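PDB 7D8M: Dye-decolorizing peroxidase from Irpex lacteus, which probably works as a heme b peroxidase, using hydrogen peroxide to oxidise dyes and other electron donors. Local coordinates for residues G173-T178 and N317-E322; R259-W264 and D399-Q404; F291-P296 and A311-T316. All coordinates share one frame; numbering follows the deposited sequence.

Interaction 1 (G173-T178 and N317-E322). With HEM (protoporphyrin IX containing Fe), chain B.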
# COMPACT_ATOMS: atom_id res chain seq x y z
N GLY A 173 -1.79 -0.06 -8.96
CA GLY A 173 -2.83 0.92 -8.75
C GLY A 173 -4.11 0.64 -9.51
O GLY A 173 -4.79 1.58 -9.91
N ILE A 174 -4.45 -0.63 -9.73
CA ILE A 174 -5.68 -0.97 -10.44
C ILE A 174 -6.86 -1.06 -9.49
O ILE A 174 -7.88 -0.38 -9.69
CB ILE A 174 -5.51 -2.29 -11.22
CG1 ILE A 174 -4.41 -2.15 -12.28
CG2 ILE A 174 -6.83 -2.69 -11.86
CD1 ILE A 174 -3.92 -3.49 -12.84
N SER A 175 -6.76 -1.88 -8.44
CA SER A 175 -7.89 -2.21 -7.58
C SER A 175 -7.75 -1.51 -6.22
O SER A 175 -6.84 -1.83 -5.44
CB SER A 175 -7.99 -3.72 -7.39
OG SER A 175 -9.14 -4.05 -6.63
N ASN A 176 -8.66 -0.59 -5.94
CA ASN A 176 -8.76 0.05 -4.63
C ASN A 176 -10.23 0.26 -4.31
O ASN A 176 -11.02 0.54 -5.21
CB ASN A 176 -8.05 1.41 -4.58
CG ASN A 176 -6.57 1.28 -4.47
OD1 ASN A 176 -6.04 0.82 -3.45
ND2 ASN A 176 -5.87 1.66 -5.53
N PRO A 177 -10.61 0.17 -3.04
CA PRO A 177 -12.01 0.41 -2.68
C PRO A 177 -12.38 1.87 -2.86
O PRO A 177 -11.53 2.76 -2.85
CB PRO A 177 -12.07 0.02 -1.20
CG PRO A 177 -10.69 0.40 -0.70
CD PRO A 177 -9.76 0.00 -1.84
N THR A 178 -13.67 2.11 -3.04
CA THR A 178 -14.22 3.45 -3.00
C THR A 178 -15.38 3.46 -2.02
O THR A 178 -15.66 2.47 -1.34
CB THR A 178 -14.63 3.93 -4.39
OG1 THR A 178 -14.87 5.35 -4.35
CG2 THR A 178 -15.87 3.20 -4.86
N ASN A 317 -6.97 -9.70 -1.22
CA ASN A 317 -8.39 -9.39 -1.40
C ASN A 317 -9.06 -10.68 -1.85
O ASN A 317 -9.23 -10.92 -3.05
CB ASN A 317 -8.61 -8.26 -2.41
CG ASN A 317 -10.09 -7.96 -2.65
OD1 ASN A 317 -10.97 -8.55 -2.02
ND2 ASN A 317 -10.37 -7.02 -3.56
N PRO A 318 -9.42 -11.54 -0.91
CA PRO A 318 -10.11 -12.81 -1.24
C PRO A 318 -11.57 -12.54 -1.60
O PRO A 318 -12.50 -12.76 -0.83
CB PRO A 318 -9.95 -13.62 0.04
CG PRO A 318 -9.84 -12.61 1.13
CD PRO A 318 -9.20 -11.39 0.54
N ARG A 319 -11.76 -12.04 -2.83
CA ARG A 319 -13.08 -11.64 -3.28
C ARG A 319 -14.09 -12.78 -3.18
O ARG A 319 -15.27 -12.54 -2.91
CB ARG A 319 -13.02 -11.13 -4.73
CG ARG A 319 -12.02 -10.02 -4.97
CD ARG A 319 -11.84 -9.76 -6.46
NE ARG A 319 -10.82 -8.73 -6.68
CZ ARG A 319 -10.81 -7.89 -7.71
NH1 ARG A 319 -11.76 -7.95 -8.63
NH2 ARG A 319 -9.83 -6.99 -7.81
N ASP A 320 -13.64 -14.02 -3.38
CA ASP A 320 -14.58 -15.13 -3.41
C ASP A 320 -15.08 -15.47 -2.00
O ASP A 320 -16.26 -15.78 -1.81
CB ASP A 320 -13.94 -16.35 -4.08
CG ASP A 320 -12.66 -16.80 -3.39
OD1 ASP A 320 -11.96 -15.96 -2.78
OD2 ASP A 320 -12.35 -18.01 -3.48
N LEU A 321 -14.20 -15.41 -1.00
CA LEU A 321 -14.63 -15.64 0.37
C LEU A 321 -15.64 -14.60 0.81
O LEU A 321 -16.69 -14.94 1.38
CB LEU A 321 -13.42 -15.64 1.31
CG LEU A 321 -12.25 -16.60 1.08
CD1 LEU A 321 -11.51 -16.77 2.39
CD2 LEU A 321 -12.69 -17.97 0.52
N GLU A 322 -15.35 -13.32 0.54
CA GLU A 322 -16.29 -12.25 0.88
C GLU A 322 -17.58 -12.39 0.10
O GLU A 322 -18.67 -12.22 0.65
CB GLU A 322 -15.64 -10.88 0.62
CG GLU A 322 -16.51 -9.67 1.06
CD GLU A 322 -15.84 -8.31 0.79
OE1 GLU A 322 -14.62 -8.26 0.55
OE2 GLU A 322 -16.55 -7.29 0.84
CHA HEM B . -2.39 -5.51 -5.61
CHB HEM B . 2.41 -5.48 -6.30
CHC HEM B . 3.07 -4.95 -1.51
CHD HEM B . -1.70 -5.49 -0.79
C1A HEM B . -1.15 -5.53 -6.22
C2A HEM B . -0.91 -5.57 -7.65
C3A HEM B . 0.42 -5.55 -7.84
C4A HEM B . 1.06 -5.49 -6.54
CMA HEM B . 1.19 -5.58 -9.17
CAA HEM B . -2.02 -5.62 -8.74
CBA HEM B . -2.43 -4.20 -9.13
CGA HEM B . -3.73 -3.80 -8.47
O1A HEM B . -4.63 -4.66 -8.30
O2A HEM B . -3.89 -2.59 -8.12
C1B HEM B . 2.99 -5.30 -5.07
C2B HEM B . 4.41 -5.10 -4.84
C3B HEM B . 4.59 -4.97 -3.51
C4B HEM B . 3.29 -5.06 -2.87
CMB HEM B . 5.47 -5.10 -5.98
CAB HEM B . 5.89 -4.71 -2.71
CBB HEM B . 7.01 -4.22 -3.26
C1C HEM B . 1.85 -5.12 -0.88
C2C HEM B . 1.61 -5.19 0.55
C3C HEM B . 0.29 -5.33 0.75
C4C HEM B . -0.35 -5.38 -0.55
CMC HEM B . 2.74 -5.08 1.61
CAC HEM B . -0.51 -5.48 2.07
CBC HEM B . 0.04 -5.94 3.21
C1D HEM B . -2.31 -5.42 -2.03
C2D HEM B . -3.73 -5.25 -2.30
C3D HEM B . -3.91 -5.27 -3.62
C4D HEM B . -2.61 -5.44 -4.25
CMD HEM B . -4.85 -5.10 -1.26
CAD HEM B . -5.26 -5.14 -4.35
CBD HEM B . -5.86 -6.54 -4.51
CGD HEM B . -7.25 -6.49 -5.12
O1D HEM B . -7.55 -7.37 -5.97
O2D HEM B . -8.05 -5.58 -4.77
NA HEM B . 0.06 -5.49 -5.58
NB HEM B . 2.33 -5.26 -3.85
NC HEM B . 0.63 -5.24 -1.51
ND HEM B . -1.65 -5.51 -3.25
FE HEM B . 0.38 -5.54 -3.52
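Ser175 and Arg319 face each other across the propionate edge of the heme, and Asn317 joins them from the Arg319 side. The three side chains converge on one carboxylate, that of propionate D. In Asn317, CG lies opposite the backbone N (chi1 178°), which brings the amide to the carboxylate. Asn317 CB packs on HEM CGD at 3.5 Å, CG follows 3.8 Å from HEM O2D, and the amide nitrogen ND2 donates to that same HEM O2D at 3.0 Å in a nearly straight bond (172°). Ser175 OG donates to HEM O2D as well, at 2.6 Å, so two side chains share this oxygen. The other oxygen goes to arginine: Arg319 NH2 donates to HEM O1D at 3.0 Å, with the carboxylate carbon at the edge of the guanidinium and in its plane. Ser175 OG and Arg319 NH2 are near neighbours but do not bond; Asn289 bonds to both, through ND2 and OD1 respectively. Propionate A is held by backbone alone within the two segments: Ile174 N, at 2.6 Å, and Ser175 N, at 3.0 Å, both donate to HEM O2A. Arg335 adds a further hydrogen bond to the heme. Gly173 closes the GXXDG sequence motif that marks dye-decolorizing peroxidases, so the loop that receives the propionates runs directly on from that signature, whose aspartate, Asp172, borders the bound oxygen molecule. With a guanidinium on one oxygen and neutral donors on the other, the charge of propionate D is likely to be well compensated, and its carboxylate is fixed in both position and rotation.

Interaction 2 (R259-W264 and D399-Q404). With HEM (protoporphyrin IX containing Fe), chain B.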
# COMPACT_ATOMS: atom_id res chain seq x y z
N ARG A 259 0.93 -15.99 -12.43
CA ARG A 259 0.32 -16.83 -11.40
C ARG A 259 0.69 -16.37 -9.99
O ARG A 259 -0.13 -16.48 -9.07
CB ARG A 259 0.72 -18.30 -11.60
CG ARG A 259 0.35 -18.85 -12.97
CD ARG A 259 -1.04 -19.42 -12.99
NE ARG A 259 -1.21 -20.59 -12.12
CZ ARG A 259 -2.39 -21.15 -11.89
NH1 ARG A 259 -3.47 -20.65 -12.47
NH2 ARG A 259 -2.50 -22.22 -11.09
N MET A 260 1.91 -15.86 -9.80
CA MET A 260 2.29 -15.34 -8.49
C MET A 260 1.49 -14.10 -8.12
O MET A 260 1.09 -13.93 -6.96
CB MET A 260 3.79 -15.03 -8.46
CG MET A 260 4.65 -16.28 -8.59
SD MET A 260 6.35 -15.89 -8.99
CE MET A 260 6.99 -15.51 -7.38
N PHE A 261 1.26 -13.21 -9.09
CA PHE A 261 0.61 -11.93 -8.80
C PHE A 261 -0.91 -12.01 -8.88
O PHE A 261 -1.60 -11.38 -8.07
CB PHE A 261 1.13 -10.85 -9.75
CG PHE A 261 2.42 -10.23 -9.31
CD1 PHE A 261 2.42 -9.19 -8.40
CD2 PHE A 261 3.63 -10.72 -9.78
CE1 PHE A 261 3.62 -8.62 -7.96
CE2 PHE A 261 4.82 -10.17 -9.35
CZ PHE A 261 4.82 -9.12 -8.45
N GLY A 262 -1.44 -12.78 -9.84
CA GLY A 262 -2.84 -12.73 -10.19
C GLY A 262 -3.13 -11.86 -11.39
O GLY A 262 -4.29 -11.74 -11.77
N ARG A 263 -2.11 -11.25 -11.97
CA ARG A 263 -2.24 -10.39 -13.14
C ARG A 263 -0.99 -10.56 -13.99
O ARG A 263 0.09 -10.85 -13.48
CB ARG A 263 -2.40 -8.90 -12.78
CG ARG A 263 -3.71 -8.55 -12.09
CD ARG A 263 -3.81 -7.04 -11.84
NE ARG A 263 -5.00 -6.72 -11.06
CZ ARG A 263 -6.19 -6.47 -11.59
NH1 ARG A 263 -6.36 -6.50 -12.91
NH2 ARG A 263 -7.22 -6.19 -10.81
N TRP A 264 -1.17 -10.40 -15.30
CA TRP A 264 -0.05 -10.22 -16.21
C TRP A 264 0.54 -8.82 -16.01
O TRP A 264 -0.05 -7.97 -15.34
CB TRP A 264 -0.51 -10.41 -17.65
CG TRP A 264 -1.05 -11.80 -17.94
CD1 TRP A 264 -2.35 -12.22 -17.86
CD2 TRP A 264 -0.29 -12.93 -18.38
NE1 TRP A 264 -2.44 -13.55 -18.20
CE2 TRP A 264 -1.19 -14.01 -18.53
CE3 TRP A 264 1.06 -13.14 -18.64
CZ2 TRP A 264 -0.78 -15.27 -18.94
CZ3 TRP A 264 1.47 -14.39 -19.06
CH2 TRP A 264 0.55 -15.44 -19.20
N ASP A 399 1.82 -16.14 0.44
CA ASP A 399 1.83 -15.23 -0.68
C ASP A 399 3.22 -15.25 -1.30
O ASP A 399 4.21 -15.03 -0.59
CB ASP A 399 1.44 -13.84 -0.18
CG ASP A 399 1.34 -12.79 -1.29
OD1 ASP A 399 2.25 -12.69 -2.14
OD2 ASP A 399 0.35 -12.03 -1.27
N PRO A 400 3.36 -15.56 -2.59
CA PRO A 400 4.69 -15.68 -3.18
C PRO A 400 5.34 -14.35 -3.50
O PRO A 400 6.52 -14.32 -3.88
CB PRO A 400 4.43 -16.50 -4.45
CG PRO A 400 3.04 -16.11 -4.83
CD PRO A 400 2.30 -15.96 -3.54
N VAL A 401 4.62 -13.24 -3.34
CA VAL A 401 5.19 -11.91 -3.54
C VAL A 401 5.62 -11.36 -2.19
O VAL A 401 6.82 -11.17 -1.94
CB VAL A 401 4.19 -10.99 -4.27
CG1 VAL A 401 4.76 -9.57 -4.52
CG2 VAL A 401 3.78 -11.63 -5.60
N ILE A 402 4.67 -11.14 -1.28
CA ILE A 402 4.95 -10.45 -0.02
C ILE A 402 4.99 -11.38 1.19
O ILE A 402 5.30 -10.90 2.29
CB ILE A 402 3.94 -9.32 0.23
CG1 ILE A 402 2.51 -9.88 0.34
CG2 ILE A 402 4.07 -8.25 -0.86
CD1 ILE A 402 1.52 -8.95 1.09
N GLY A 403 4.69 -12.67 1.05
CA GLY A 403 4.62 -13.52 2.22
C GLY A 403 5.97 -13.66 2.91
O GLY A 403 7.01 -13.81 2.26
N GLN A 404 5.96 -13.57 4.24
CA GLN A 404 7.18 -13.73 5.03
C GLN A 404 6.85 -14.46 6.32
O GLN A 404 5.71 -14.83 6.58
CB GLN A 404 7.83 -12.40 5.44
CG GLN A 404 7.60 -11.18 4.61
CD GLN A 404 8.35 -9.99 5.21
OE1 GLN A 404 9.43 -9.63 4.74
NE2 GLN A 404 7.79 -9.40 6.26
CHA HEM B . -2.39 -5.51 -5.61
CHB HEM B . 2.41 -5.48 -6.30
CHC HEM B . 3.07 -4.95 -1.51
CHD HEM B . -1.70 -5.49 -0.79
C1A HEM B . -1.15 -5.53 -6.22
C2A HEM B . -0.91 -5.57 -7.65
C3A HEM B . 0.42 -5.55 -7.84
C4A HEM B . 1.06 -5.49 -6.54
CMA HEM B . 1.19 -5.58 -9.17
CAA HEM B . -2.02 -5.62 -8.74
CBA HEM B . -2.43 -4.20 -9.13
CGA HEM B . -3.73 -3.80 -8.47
O1A HEM B . -4.63 -4.66 -8.30
O2A HEM B . -3.89 -2.59 -8.12
C1B HEM B . 2.99 -5.30 -5.07
C2B HEM B . 4.41 -5.10 -4.84
C3B HEM B . 4.59 -4.97 -3.51
C4B HEM B . 3.29 -5.06 -2.87
CMB HEM B . 5.47 -5.10 -5.98
CAB HEM B . 5.89 -4.71 -2.71
CBB HEM B . 7.01 -4.22 -3.26
C1C HEM B . 1.85 -5.12 -0.88
C2C HEM B . 1.61 -5.19 0.55
C3C HEM B . 0.29 -5.33 0.75
C4C HEM B . -0.35 -5.38 -0.55
CMC HEM B . 2.74 -5.08 1.61
CAC HEM B . -0.51 -5.48 2.07
CBC HEM B . 0.04 -5.94 3.21
C1D HEM B . -2.31 -5.42 -2.03
C2D HEM B . -3.73 -5.25 -2.30
C3D HEM B . -3.91 -5.27 -3.62
C4D HEM B . -2.61 -5.44 -4.25
CMD HEM B . -4.85 -5.10 -1.26
CAD HEM B . -5.26 -5.14 -4.35
CBD HEM B . -5.86 -6.54 -4.51
CGD HEM B . -7.25 -6.49 -5.12
O1D HEM B . -7.55 -7.37 -5.97
O2D HEM B . -8.05 -5.58 -4.77
NA HEM B . 0.06 -5.49 -5.58
NB HEM B . 2.33 -5.26 -3.85
NC HEM B . 0.63 -5.24 -1.51
ND HEM B . -1.65 -5.51 -3.25
FE HEM B . 0.38 -5.54 -3.52
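The proximal side of the heme pocket is where Met260 and Phe261, at the end of helix 249-261, meet Pro400 and Val401 in a loop opened by an Asx turn. The side chains that meet are buried and apolar, and Met260 O also abuts Pro400 CG. Val401 sets CG2 over the middle of the Phe261 ring, 3.8 Å from its centroid and 10° off the normal, a CH-pi contact. Val401 CG1 stands opposite the backbone N (chi1 -180°) and meets the rim of the ring, 3.7 Å from Phe261 CE1. The same rim faces the porphyrin, since HEM CHB lies near the ring plane, at its edge. One residue back, Met260 CB is 3.9 Å from Pro400 CG, and the thioether chain bends so that CE comes to rest by Pro400 O and CB. Asp399 shapes the loop. Asp399 OD1 takes two backbone donors, Val401 N at 2.7 Å, nearly in line with the C-O bond, and Ile402 N at 3.0 Å, from well above the carboxylate plane. Both bonds fix the rotation of the carboxylate while its OD2 bonds to ND1 of the axial ligand His312, an acidic residue paired with the proximal histidine, as in related peroxidases. Beyond the glycine that ends the helix, Arg263 extends toward propionate A but makes only a weak bond to HEM O1A; its NH1 is held by the carbonyls of Gly267 and Asn288. Ile402 lies under the porphyrin on the proximal face, with CG2 3.5 Å from the meso carbon HEM CHC and CD1 3.8 Å from HEM C2C.

Interaction 3 (F291-P296 and A311-T316). With HEM (protoporphyrin IX containing Fe), chain B.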
# COMPACT_ATOMS: atom_id res chain seq x y z
N PHE A 291 -14.06 -9.14 -11.99
CA PHE A 291 -13.89 -10.57 -11.74
C PHE A 291 -14.02 -10.82 -10.25
O PHE A 291 -13.80 -9.92 -9.43
CB PHE A 291 -12.54 -11.08 -12.25
CG PHE A 291 -11.35 -10.46 -11.56
CD1 PHE A 291 -10.75 -11.09 -10.48
CD2 PHE A 291 -10.81 -9.26 -12.00
CE1 PHE A 291 -9.65 -10.52 -9.84
CE2 PHE A 291 -9.71 -8.68 -11.39
CZ PHE A 291 -9.13 -9.31 -10.31
N ASN A 292 -14.38 -12.07 -9.90
CA ASN A 292 -14.49 -12.45 -8.50
C ASN A 292 -14.06 -13.89 -8.26
O ASN A 292 -14.38 -14.46 -7.21
CB ASN A 292 -15.92 -12.21 -7.98
CG ASN A 292 -16.97 -13.04 -8.72
OD1 ASN A 292 -16.65 -13.99 -9.43
ND2 ASN A 292 -18.23 -12.69 -8.54
N TYR A 293 -13.36 -14.49 -9.24
CA TYR A 293 -12.83 -15.85 -9.21
C TYR A 293 -13.91 -16.91 -9.43
O TYR A 293 -13.57 -18.09 -9.56
CB TYR A 293 -12.06 -16.12 -7.92
CG TYR A 293 -10.96 -15.09 -7.71
CD1 TYR A 293 -9.91 -14.99 -8.61
CD2 TYR A 293 -11.01 -14.19 -6.65
CE1 TYR A 293 -8.91 -14.03 -8.45
CE2 TYR A 293 -10.01 -13.22 -6.47
CZ TYR A 293 -8.96 -13.16 -7.38
OH TYR A 293 -7.96 -12.22 -7.23
N SER A 294 -15.18 -16.52 -9.49
CA SER A 294 -16.23 -17.49 -9.82
C SER A 294 -16.35 -17.67 -11.33
O SER A 294 -16.06 -16.75 -12.11
CB SER A 294 -17.58 -17.05 -9.25
OG SER A 294 -17.58 -17.10 -7.83
N HIS A 295 -16.76 -18.87 -11.75
CA HIS A 295 -16.91 -19.21 -13.16
C HIS A 295 -17.94 -20.32 -13.27
O HIS A 295 -17.96 -21.23 -12.42
CB HIS A 295 -15.58 -19.69 -13.78
CG HIS A 295 -14.51 -18.63 -13.81
ND1 HIS A 295 -14.45 -17.66 -14.78
CD2 HIS A 295 -13.47 -18.41 -12.98
CE1 HIS A 295 -13.42 -16.87 -14.54
NE2 HIS A 295 -12.80 -17.31 -13.45
N PRO A 296 -18.80 -20.29 -14.29
CA PRO A 296 -19.71 -21.42 -14.53
C PRO A 296 -18.93 -22.73 -14.55
O PRO A 296 -17.87 -22.83 -15.17
CB PRO A 296 -20.32 -21.11 -15.90
CG PRO A 296 -19.43 -20.02 -16.50
CD PRO A 296 -18.92 -19.25 -15.32
N ALA A 311 -2.29 -16.59 -5.11
CA ALA A 311 -1.88 -15.41 -5.85
C ALA A 311 -1.97 -14.18 -4.97
O ALA A 311 -2.89 -14.04 -4.16
CB ALA A 311 -2.75 -15.19 -7.09
N HIS A 312 -1.04 -13.26 -5.19
CA HIS A 312 -0.92 -12.08 -4.35
C HIS A 312 -2.26 -11.37 -4.18
O HIS A 312 -2.72 -11.17 -3.05
CB HIS A 312 0.11 -11.12 -4.95
CG HIS A 312 0.27 -9.86 -4.16
ND1 HIS A 312 0.37 -9.86 -2.79
CD2 HIS A 312 0.32 -8.57 -4.55
CE1 HIS A 312 0.50 -8.61 -2.36
NE2 HIS A 312 0.47 -7.81 -3.41
N ILE A 313 -2.91 -11.01 -5.29
CA ILE A 313 -4.15 -10.22 -5.18
C ILE A 313 -5.27 -11.05 -4.59
O ILE A 313 -6.20 -10.50 -3.98
CB ILE A 313 -4.56 -9.62 -6.54
CG1 ILE A 313 -5.00 -10.70 -7.54
CG2 ILE A 313 -3.45 -8.74 -7.11
CD1 ILE A 313 -5.74 -10.14 -8.73
N ARG A 314 -5.23 -12.38 -4.75
CA ARG A 314 -6.27 -13.23 -4.17
C ARG A 314 -6.02 -13.48 -2.68
O ARG A 314 -6.97 -13.73 -1.93
CB ARG A 314 -6.36 -14.54 -4.96
CG ARG A 314 -7.57 -15.41 -4.60
CD ARG A 314 -7.72 -16.67 -5.50
NE ARG A 314 -8.98 -17.37 -5.24
CZ ARG A 314 -9.58 -18.19 -6.10
NH1 ARG A 314 -9.05 -18.42 -7.30
NH2 ARG A 314 -10.72 -18.77 -5.77
N LYS A 315 -4.76 -13.41 -2.23
CA LYS A 315 -4.48 -13.46 -0.80
C LYS A 315 -4.92 -12.17 -0.11
O LYS A 315 -5.55 -12.21 0.96
CB LYS A 315 -2.98 -13.70 -0.58
CG LYS A 315 -2.55 -15.17 -0.66
CD LYS A 315 -2.74 -15.88 0.68
CE LYS A 315 -1.56 -16.78 1.03
NZ LYS A 315 -1.78 -17.50 2.32
N THR A 316 -4.60 -11.01 -0.69
CA THR A 316 -4.84 -9.74 -0.01
C THR A 316 -6.25 -9.20 -0.22
O THR A 316 -6.67 -8.30 0.52
CB THR A 316 -3.85 -8.67 -0.49
OG1 THR A 316 -3.99 -8.49 -1.91
CG2 THR A 316 -2.43 -9.08 -0.15
CHA HEM B . -2.39 -5.51 -5.61
CHB HEM B . 2.41 -5.48 -6.30
CHC HEM B . 3.07 -4.95 -1.51
CHD HEM B . -1.70 -5.49 -0.79
C1A HEM B . -1.15 -5.53 -6.22
C2A HEM B . -0.91 -5.57 -7.65
C3A HEM B . 0.42 -5.55 -7.84
C4A HEM B . 1.06 -5.49 -6.54
CMA HEM B . 1.19 -5.58 -9.17
CAA HEM B . -2.02 -5.62 -8.74
CBA HEM B . -2.43 -4.20 -9.13
CGA HEM B . -3.73 -3.80 -8.47
O1A HEM B . -4.63 -4.66 -8.30
O2A HEM B . -3.89 -2.59 -8.12
C1B HEM B . 2.99 -5.30 -5.07
C2B HEM B . 4.41 -5.10 -4.84
C3B HEM B . 4.59 -4.97 -3.51
C4B HEM B . 3.29 -5.06 -2.87
CMB HEM B . 5.47 -5.10 -5.98
CAB HEM B . 5.89 -4.71 -2.71
CBB HEM B . 7.01 -4.22 -3.26
C1C HEM B . 1.85 -5.12 -0.88
C2C HEM B . 1.61 -5.19 0.55
C3C HEM B . 0.29 -5.33 0.75
C4C HEM B . -0.35 -5.38 -0.55
CMC HEM B . 2.74 -5.08 1.61
CAC HEM B . -0.51 -5.48 2.07
CBC HEM B . 0.04 -5.94 3.21
C1D HEM B . -2.31 -5.42 -2.03
C2D HEM B . -3.73 -5.25 -2.30
C3D HEM B . -3.91 -5.27 -3.62
C4D HEM B . -2.61 -5.44 -4.25
CMD HEM B . -4.85 -5.10 -1.26
CAD HEM B . -5.26 -5.14 -4.35
CBD HEM B . -5.86 -6.54 -4.51
CGD HEM B . -7.25 -6.49 -5.12
O1D HEM B . -7.55 -7.37 -5.97
O2D HEM B . -8.05 -5.58 -4.77
NA HEM B . 0.06 -5.49 -5.58
NB HEM B . 2.33 -5.26 -3.85
NC HEM B . 0.63 -5.24 -1.51
ND HEM B . -1.65 -5.51 -3.25
FE HEM B . 0.38 -5.54 -3.52
O HOH W 1 -8.51 -10.04 -5.58
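Tyr293 lies flat on Arg314: ring and guanidinium planes differ by 13°, with Arg314 CZ 4.3 Å from the ring centroid in an off-centre cation-pi contact. Arg314 CD sits over the centre of the Tyr293 ring at 4.0 Å, a CH-pi contact, because the chain runs extended from CG to NE along the face. Phe291 CD1 lies against the opposite face near its rim, and Phe291 CZ meets Ile313 CD1 at 3.8 Å. At the far end of the ring Tyr293 OH rests 3.3 Å from Ile313 CG1, and a water 2.8 Å from Tyr293 OH links it to Ile313 O. An alanine in place of Tyr293 would take away the flat platform and the hydroxyl, and is likely to open a gap beside Ile313 and let the guanidinium tilt about its remaining salt bridge to Asp320. Ile313 turns CG2 to the porphyrin, 3.7 Å from HEM CHA, and His312 NE2 binds the iron, HEM FE, at 2.3 Å. The short helix 312-316 carries the axial ligand, with the 291-296 loop packed on Ile313 and Arg314, helix 319-323 following in the chain, and the end of helix 249-261 joined to it by backbone bonds from Met260 and Phe261.

From the N terminus, the loop after strand 147-156 supplies residues 173-178, and interaction 1 closes a long loop back to it at 317-322. Inside that loop, 259-264 begins a second one, which interaction 2 shuts only at 399-404, so the two cross. Interaction 3, between 291-296 and 311-316, is a short loop nested in both. The heme touches all three contacts. Further ties bridge them: Phe291 O probably accepts a hydrogen bond from Arg319 NH1, and Arg263 packs on Ile174, its guanidinium close to that of Arg319 beside the propionates. Together the three contacts join helices 249-261, 312-316 and 319-323 to the 291-296 loop and the loops before helix 194-197 and strand 409-411.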